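Local coordinates for protein putative peptidase (Chlamydophila abortus, PDB 3CE2) that probably acts as a zinc-dependent oligopeptidase of the M3B family, cleaving small bioactive peptides, at residues Ser407-Ser410 with Tyr411-Lys415; Leu428-Ile431 with Ala432-Leu435; Ile457-Arg460 with Cys461-Ile465. All coordinates share one frame; numbering follows the deposited sequence.

Contact 1 (Ser407-Ser410 with Tyr411-Lys415); sequences SMHS and YFSRK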
loop_
_atom_site.group_PDB
_atom_site.type_symbol
_atom_site.label_atom_id
_atom_site.label_comp_id
_atom_site.label_asym_id
_atom_site.label_seq_id
_atom_site.Cartn_x
_atom_site.Cartn_y
_atom_site.Cartn_z
ATOM N N SER A 407 -12.761 0.764 3.558
ATOM C CA SER A 407 -14.142 0.552 3.232
ATOM C C SER A 407 -14.928 1.848 3.076
ATOM O O SER A 407 -15.573 2.041 2.059
ATOM C CB SER A 407 -14.782 -0.377 4.265
ATOM O OG SER A 407 -14.404 -1.704 3.942
ATOM N N MET A 408 -14.864 2.727 4.072
ATOM C CA MET A 408 -15.499 4.028 3.970
ATOM C C MET A 408 -14.967 4.845 2.785
ATOM O O MET A 408 -15.760 5.445 2.018
ATOM C CB MET A 408 -15.390 4.784 5.291
ATOM C CG MET A 408 -16.212 4.121 6.406
ATOM S SD MET A 408 -18.009 4.085 6.057
ATOM C CE MET A 408 -18.472 5.724 6.582
ATOM N N HIS A 409 -13.647 4.825 2.586
ATOM C CA HIS A 409 -13.044 5.500 1.430
ATOM C C HIS A 409 -13.790 5.028 0.180
ATOM O O HIS A 409 -14.314 5.850 -0.604
ATOM C CB HIS A 409 -11.570 5.121 1.314
ATOM C CG HIS A 409 -10.750 6.028 0.447
ATOM N ND1 HIS A 409 -11.302 6.959 -0.412
ATOM C CD2 HIS A 409 -9.407 6.121 0.289
ATOM C CE1 HIS A 409 -10.333 7.601 -1.044
ATOM N NE2 HIS A 409 -9.175 7.100 -0.646
ATOM N N SER A 410 -13.850 3.706 0.002
ATOM C CA SER A 410 -14.447 3.128 -1.212
ATOM C C SER A 410 -15.929 3.444 -1.338
ATOM O O SER A 410 -16.440 3.736 -2.421
ATOM C CB SER A 410 -14.233 1.617 -1.252
ATOM O OG SER A 410 -12.984 1.309 -1.875
ATOM N N TYR A 411 -16.609 3.386 -0.206
ATOM C CA TYR A 411 -18.007 3.634 -0.131
ATOM C C TYR A 411 -18.251 5.061 -0.595
ATOM O O TYR A 411 -19.034 5.288 -1.513
ATOM C CB TYR A 411 -18.453 3.441 1.311
ATOM C CG TYR A 411 -19.808 3.978 1.622
ATOM C CD1 TYR A 411 -20.945 3.217 1.387
ATOM C CD2 TYR A 411 -19.957 5.241 2.173
ATOM C CE1 TYR A 411 -22.214 3.704 1.696
ATOM C CE2 TYR A 411 -21.219 5.755 2.476
ATOM C CZ TYR A 411 -22.343 4.982 2.228
ATOM O OH TYR A 411 -23.594 5.482 2.526
ATOM N N PHE A 412 -17.566 6.017 0.022
ATOM C CA PHE A 412 -17.740 7.417 -0.330
ATOM C C PHE A 412 -17.439 7.701 -1.794
ATOM O O PHE A 412 -18.163 8.451 -2.428
ATOM C CB PHE A 412 -16.849 8.295 0.533
ATOM C CG PHE A 412 -17.420 8.613 1.872
ATOM C CD1 PHE A 412 -18.747 8.981 2.003
ATOM C CD2 PHE A 412 -16.618 8.601 2.995
ATOM C CE1 PHE A 412 -19.263 9.315 3.249
ATOM C CE2 PHE A 412 -17.122 8.922 4.250
ATOM C CZ PHE A 412 -18.443 9.284 4.374
ATOM N N SER A 413 -16.379 7.103 -2.326
ATOM C CA SER A 413 -15.982 7.311 -3.719
ATOM C C SER A 413 -16.976 6.763 -4.718
ATOM O O SER A 413 -17.208 7.376 -5.759
ATOM C CB SER A 413 -14.603 6.718 -3.998
ATOM O OG SER A 413 -13.600 7.536 -3.427
ATOM N N ARG A 414 -17.547 5.603 -4.411
ATOM C CA ARG A 414 -18.510 4.957 -5.311
ATOM C C ARG A 414 -19.813 5.727 -5.365
ATOM O O ARG A 414 -20.410 5.876 -6.429
ATOM C CB ARG A 414 -18.798 3.533 -4.854
ATOM C CG ARG A 414 -17.706 2.566 -5.225
ATOM C CD ARG A 414 -17.791 1.328 -4.391
ATOM N NE ARG A 414 -16.570 0.566 -4.541
ATOM C CZ ARG A 414 -16.250 -0.477 -3.793
ATOM N NH1 ARG A 414 -17.081 -0.910 -2.849
ATOM N NH2 ARG A 414 -15.100 -1.087 -4.011
ATOM N N LYS A 415 -20.235 6.207 -4.200
ATOM C CA LYS A 415 -21.415 7.031 -4.053
ATOM C C LYS A 415 -21.301 8.390 -4.786
ATOM O O LYS A 415 -22.302 8.974 -5.160
ATOM C CB LYS A 415 -21.670 7.249 -2.563
ATOM C CG LYS A 415 -23.096 7.494 -2.194
ATOM C CD LYS A 415 -23.409 6.938 -0.796
ATOM C CE LYS A 415 -24.082 8.008 0.097
ATOM N NZ LYS A 415 -23.095 8.998 0.695
#

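Contact 2 (Leu428-Ile431 with Ala432-Leu435); sequences LAEI and ASTL. With ZN (zinc ion), chain D.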
loop_
_atom_site.group_PDB
_atom_site.type_symbol
_atom_site.label_atom_id
_atom_site.label_comp_id
_atom_site.label_asym_id
_atom_site.label_seq_id
_atom_site.Cartn_x
_atom_site.Cartn_y
_atom_site.Cartn_z
ATOM N N LEU A 428 -2.937 6.737 -3.010
ATOM C CA LEU A 428 -3.819 7.279 -1.967
ATOM C C LEU A 428 -4.476 6.197 -1.123
ATOM O O LEU A 428 -5.233 6.497 -0.212
ATOM C CB LEU A 428 -4.926 8.154 -2.567
ATOM C CG LEU A 428 -4.658 9.429 -3.369
ATOM C CD1 LEU A 428 -5.997 9.969 -3.866
ATOM C CD2 LEU A 428 -3.929 10.488 -2.519
ATOM N N ALA A 429 -4.195 4.937 -1.421
ATOM C CA ALA A 429 -4.950 3.836 -0.804
ATOM C C ALA A 429 -4.606 3.523 0.641
ATOM O O ALA A 429 -5.274 2.714 1.269
ATOM C CB ALA A 429 -4.826 2.568 -1.651
ATOM N N GLU A 430 -3.554 4.110 1.177
ATOM C CA GLU A 430 -3.215 3.787 2.555
ATOM C C GLU A 430 -3.602 4.892 3.556
ATOM O O GLU A 430 -3.555 4.685 4.767
ATOM C CB GLU A 430 -1.735 3.358 2.688
ATOM C CG GLU A 430 -1.467 1.837 2.492
ATOM C CD GLU A 430 -2.171 0.920 3.533
ATOM O OE1 GLU A 430 -1.908 1.015 4.760
ATOM O OE2 GLU A 430 -2.981 0.070 3.121
ATOM N N ILE A 431 -4.014 6.047 3.046
ATOM C CA ILE A 431 -4.327 7.190 3.886
ATOM C C ILE A 431 -5.496 6.937 4.845
ATOM O O ILE A 431 -5.383 7.152 6.067
ATOM C CB ILE A 431 -4.611 8.425 3.010
ATOM C CG1 ILE A 431 -3.370 8.798 2.211
ATOM C CG2 ILE A 431 -5.055 9.613 3.832
ATOM C CD1 ILE A 431 -3.543 10.100 1.444
ATOM N N ALA A 432 -6.623 6.481 4.305
ATOM C CA ALA A 432 -7.838 6.362 5.111
ATOM C C ALA A 432 -7.678 5.330 6.197
ATOM O O ALA A 432 -8.161 5.527 7.317
ATOM C CB ALA A 432 -9.024 6.020 4.253
ATOM N N SER A 433 -7.011 4.226 5.863
ATOM C CA SER A 433 -6.794 3.153 6.827
ATOM C C SER A 433 -5.842 3.588 7.943
ATOM O O SER A 433 -6.084 3.322 9.128
ATOM C CB SER A 433 -6.226 1.936 6.116
ATOM O OG SER A 433 -5.160 2.335 5.272
ATOM N N THR A 434 -4.766 4.270 7.549
ATOM C CA THR A 434 -3.739 4.690 8.483
ATOM C C THR A 434 -4.301 5.738 9.424
ATOM O O THR A 434 -4.112 5.655 10.643
ATOM C CB THR A 434 -2.500 5.223 7.739
ATOM O OG1 THR A 434 -1.851 4.137 7.062
ATOM C CG2 THR A 434 -1.520 5.840 8.704
ATOM N N LEU A 435 -5.017 6.709 8.864
ATOM C CA LEU A 435 -5.683 7.718 9.688
ATOM C C LEU A 435 -6.596 7.072 10.726
ATOM O O LEU A 435 -6.554 7.440 11.895
ATOM C CB LEU A 435 -6.456 8.724 8.834
ATOM C CG LEU A 435 -7.168 9.874 9.572
ATOM C CD1 LEU A 435 -7.203 11.150 8.733
ATOM C CD2 LEU A 435 -8.562 9.509 10.034
HETATM ZN ZN ZN D . -4.557 -1.542 4.159
#

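Contact 3 (Ile457-Arg460 with Cys461-Ile465); sequences ILTR and CLDTI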
loop_
_atom_site.group_PDB
_atom_site.type_symbol
_atom_site.label_atom_id
_atom_site.label_comp_id
_atom_site.label_asym_id
_atom_site.label_seq_id
_atom_site.Cartn_x
_atom_site.Cartn_y
_atom_site.Cartn_z
ATOM N N ILE A 457 0.454 1.872 24.108
ATOM C CA ILE A 457 -0.152 2.538 22.958
ATOM C C ILE A 457 0.793 3.526 22.288
ATOM O O ILE A 457 0.937 3.539 21.066
ATOM C CB ILE A 457 -1.395 3.297 23.362
ATOM C CG1 ILE A 457 -2.451 2.321 23.841
ATOM C CG2 ILE A 457 -1.916 4.121 22.201
ATOM C CD1 ILE A 457 -3.516 2.988 24.665
ATOM N N LEU A 458 1.439 4.367 23.078
ATOM C CA LEU A 458 2.327 5.360 22.497
ATOM C C LEU A 458 3.455 4.676 21.763
ATOM O O LEU A 458 3.948 5.166 20.749
ATOM C CB LEU A 458 2.890 6.260 23.586
ATOM C CG LEU A 458 1.948 7.382 23.996
ATOM C CD1 LEU A 458 2.155 7.736 25.446
ATOM C CD2 LEU A 458 2.153 8.596 23.085
ATOM N N THR A 459 3.870 3.535 22.284
ATOM C CA THR A 459 5.030 2.868 21.738
ATOM C C THR A 459 4.681 2.244 20.383
ATOM O O THR A 459 5.465 2.331 19.432
ATOM C CB THR A 459 5.594 1.841 22.735
ATOM O OG1 THR A 459 6.278 2.549 23.776
ATOM C CG2 THR A 459 6.582 0.941 22.054
ATOM N N ARG A 460 3.484 1.661 20.291
ATOM C CA ARG A 460 3.058 1.002 19.074
ATOM C C ARG A 460 2.914 2.035 17.961
ATOM O O ARG A 460 3.312 1.825 16.805
ATOM C CB ARG A 460 1.737 0.279 19.298
ATOM C CG ARG A 460 1.378 -0.651 18.151
ATOM C CD ARG A 460 0.285 -1.616 18.534
ATOM N NE ARG A 460 -0.917 -0.906 18.961
ATOM C CZ ARG A 460 -1.329 -0.799 20.222
ATOM N NH1 ARG A 460 -2.436 -0.121 20.494
ATOM N NH2 ARG A 460 -0.645 -1.371 21.209
ATOM N N CYS A 461 2.357 3.163 18.354
ATOM C CA CYS A 461 2.126 4.273 17.480
ATOM C C CYS A 461 3.411 4.928 16.958
ATOM O O CYS A 461 3.509 5.263 15.780
ATOM C CB CYS A 461 1.285 5.292 18.233
ATOM S SG CYS A 461 1.215 6.854 17.425
ATOM N N LEU A 462 4.412 5.118 17.805
ATOM C CA LEU A 462 5.630 5.729 17.293
ATOM C C LEU A 462 6.463 4.742 16.481
ATOM O O LEU A 462 7.028 5.104 15.441
ATOM C CB LEU A 462 6.418 6.413 18.405
ATOM C CG LEU A 462 5.640 7.618 18.973
ATOM C CD1 LEU A 462 5.987 7.932 20.415
ATOM C CD2 LEU A 462 5.800 8.877 18.093
ATOM N N ASP A 463 6.517 3.488 16.923
ATOM C CA ASP A 463 7.219 2.445 16.147
ATOM C C ASP A 463 6.694 2.424 14.701
ATOM O O ASP A 463 7.472 2.360 13.734
ATOM C CB ASP A 463 7.038 1.055 16.782
ATOM C CG ASP A 463 7.810 0.883 18.123
ATOM O OD1 ASP A 463 8.720 1.703 18.461
ATOM O OD2 ASP A 463 7.491 -0.103 18.842
ATOM N N THR A 464 5.369 2.485 14.570
ATOM C CA THR A 464 4.706 2.492 13.275
ATOM C C THR A 464 5.089 3.731 12.475
ATOM O O THR A 464 5.525 3.642 11.322
ATOM C CB THR A 464 3.190 2.509 13.475
ATOM O OG1 THR A 464 2.789 1.272 14.061
ATOM C CG2 THR A 464 2.465 2.709 12.170
ATOM N N ILE A 465 4.929 4.894 13.099
ATOM C CA ILE A 465 5.303 6.139 12.452
ATOM C C ILE A 465 6.784 6.114 12.050
ATOM O O ILE A 465 7.137 6.423 10.905
ATOM C CB ILE A 465 5.002 7.337 13.352
ATOM C CG1 ILE A 465 3.510 7.388 13.648
ATOM C CG2 ILE A 465 5.379 8.589 12.665
ATOM C CD1 ILE A 465 3.134 8.480 14.618
#

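Contact 1 (Ser407-Ser410 with Tyr411-Lys415)
Two turns of helix 394-416 meet here through four successive i to i+4 backbone bonds, from Tyr411 N to Ser407 O through to Arg414 N to Ser410 O; that of Phe412 N to Met408 O is almost straight (2.8 Å, 176°). Met408, bent at chi2 and chi3, reaches forward to the next turn and divides its end between two rings. Its SD lies 5.2 Å from the centroid of the Tyr411 ring, 36° off the ring normal, an oblique Met-aromatic contact, while its methyl CE meets Phe412 CE2 at 4.2 Å. Arg414 stretches back along the helix, and Ser410 CB sits over the centre of one face of its guanidinium, 3.8 Å from the plane. Arg414 CG, set beside the backbone N (chi1 -78°), passes Ser410 O at 3.3 Å. Ser413 OG and His409 ND1, 3.8 Å apart, both turn to Leu567 O, the histidine only weakly. The helix carries the zinc ligands His402 and His406 of the HExxH motif just upstream. Met408 and Phe412 pack on Tyr348 of helix 345-357, while His409, on another side of the helix, stacks on Tyr424 and meets Phe566 of helix 559-567.

Contact 2 (Leu428-Ile431 with Ala432-Leu435)
The carbonyl oxygen of Glu430 takes three hydrogen bonds from the first turn of helix 431-447. Thr434 supplies two of them: Thr434 N reaches Glu430 O at 3.1 Å, and the hydroxyl of the same residue adds a second. The third comes from Ser433 OG, 2.9 Å from Glu430 O. The serine and threonine hydroxyls arrive differently. Thr434 OG1 comes from ahead of the oxygen but tilted out of the carbonyl plane, 2.9 Å from Glu430 O, whereas Ser433 OG stands above that plane, at a C=O...donor angle of 107°, and is not directed at a lone pair. The threonine hydroxyl reaches its target because it lies beside the backbone N (chi1 -69°), folded back over the preceding turn. Ser433 OG instead occupies the crowded position between the backbone N and the carbonyl carbon (chi1 47°), from which it can also approach the Glu430 carboxylate, 3.5 Å from OE1. Next in line, Leu435 N bonds to Ile431 O and continues the helical pattern.

The same glutamate thus has its backbone fixed by the helix start and its side chain on the metal. Bent at chi2, that side chain swings back toward the helix, and Glu430 OE2 binds the zinc ion at 2.5 Å, a site completed by His402 and His406. This is the gluzincin pattern, HExxH followed by a downstream glutamate ligand, as in the M3 peptidases. Three donors on one carbonyl probably limit movement of the Glu430 backbone and so of the ligand it carries. Around the turn, Ser433 touches both zinc histidines of helix 394-416. Ile431 and Thr434 lie against helix 536-553, while Ala432 and Leu435 pack on Tyr563 of helix 559-567, which leaves the helix start wedged among three others.

Contact 3 (Ile457-Arg460 with Cys461-Ile465)
Regular alpha-helical bonds tie Ile457-Arg460 to Cys461-Ile465 within the long helix 451-487: the amides of Cys461, Leu462, Asp463 and Thr464 each reach back four residues, as in Leu462 N to Leu458 O at 3.0 Å. The last of these acceptors carries an extra load. Arg460 O receives both Thr464 N and Thr464 OG1, the hydroxyl at 2.8 Å, and the two donors come from opposite faces of the carbonyl plane, with the hydroxyl tilted 28° from it. Thr464 OG1 lies beside its own backbone N (chi1 -67°), which turns it back along the helix toward the preceding turn and puts CG2 anti to the backbone N.

Asp463 and Thr459 run alongside each other, one turn apart and pointing the same way. Thr459 CG2 touches Asp463 OD2 at 3.5 Å, a methyl against a carboxylate oxygen, while the Thr459 hydroxyl is used on Ile455 O one turn earlier. The other carboxylate oxygen of Asp463, OD1, meets Tyr298 OH in a hydrogen bond and Lys302 NZ in a salt bridge, both from helix 292-306. Leu462 CD1 lies 3.5 Å from Leu458 O, and Leu458 and Leu462 both touch Lys602 of helix 590-607. Arg460, Cys461 and Thr464 face helix 431-447, against Met441 and Met438.

Both threonines turn the hydroxyl onto the carbonyl four residues back, Thr464 onto Arg460 O and Thr459 onto Ile455 O, and so meet their polar needs within the helix. Asp463, by contrast, directs its charge outward: Lys302 would probably stabilise the charged form of this carboxylate, which joins helix 451-487 to helix 292-306.

Overall arrangement
The three contacts follow one another along the chain, on three consecutive helices of the M3 peptidase domain. Contacts 1 and 2 touch: His409 CD2 of helix 394-416 lies 4.0 Å from Ala432 CB of helix 431-447, with centres 13 Å apart. They meet beside the zinc site of the HExxH motif: the helix of contact 1 brings His402 and His406 just upstream, and contact 2 itself holds Glu430. Contact 3 is set further back, its centre about 17 Å from that of contact 2 and its nearest atoms about 6 Å away; the Thr464 side chain is about 11 Å from the zinc ion held by Glu430. Contacts 1 and 3, about 28 Å apart between centres and about 17 Å between nearest atoms, do not touch.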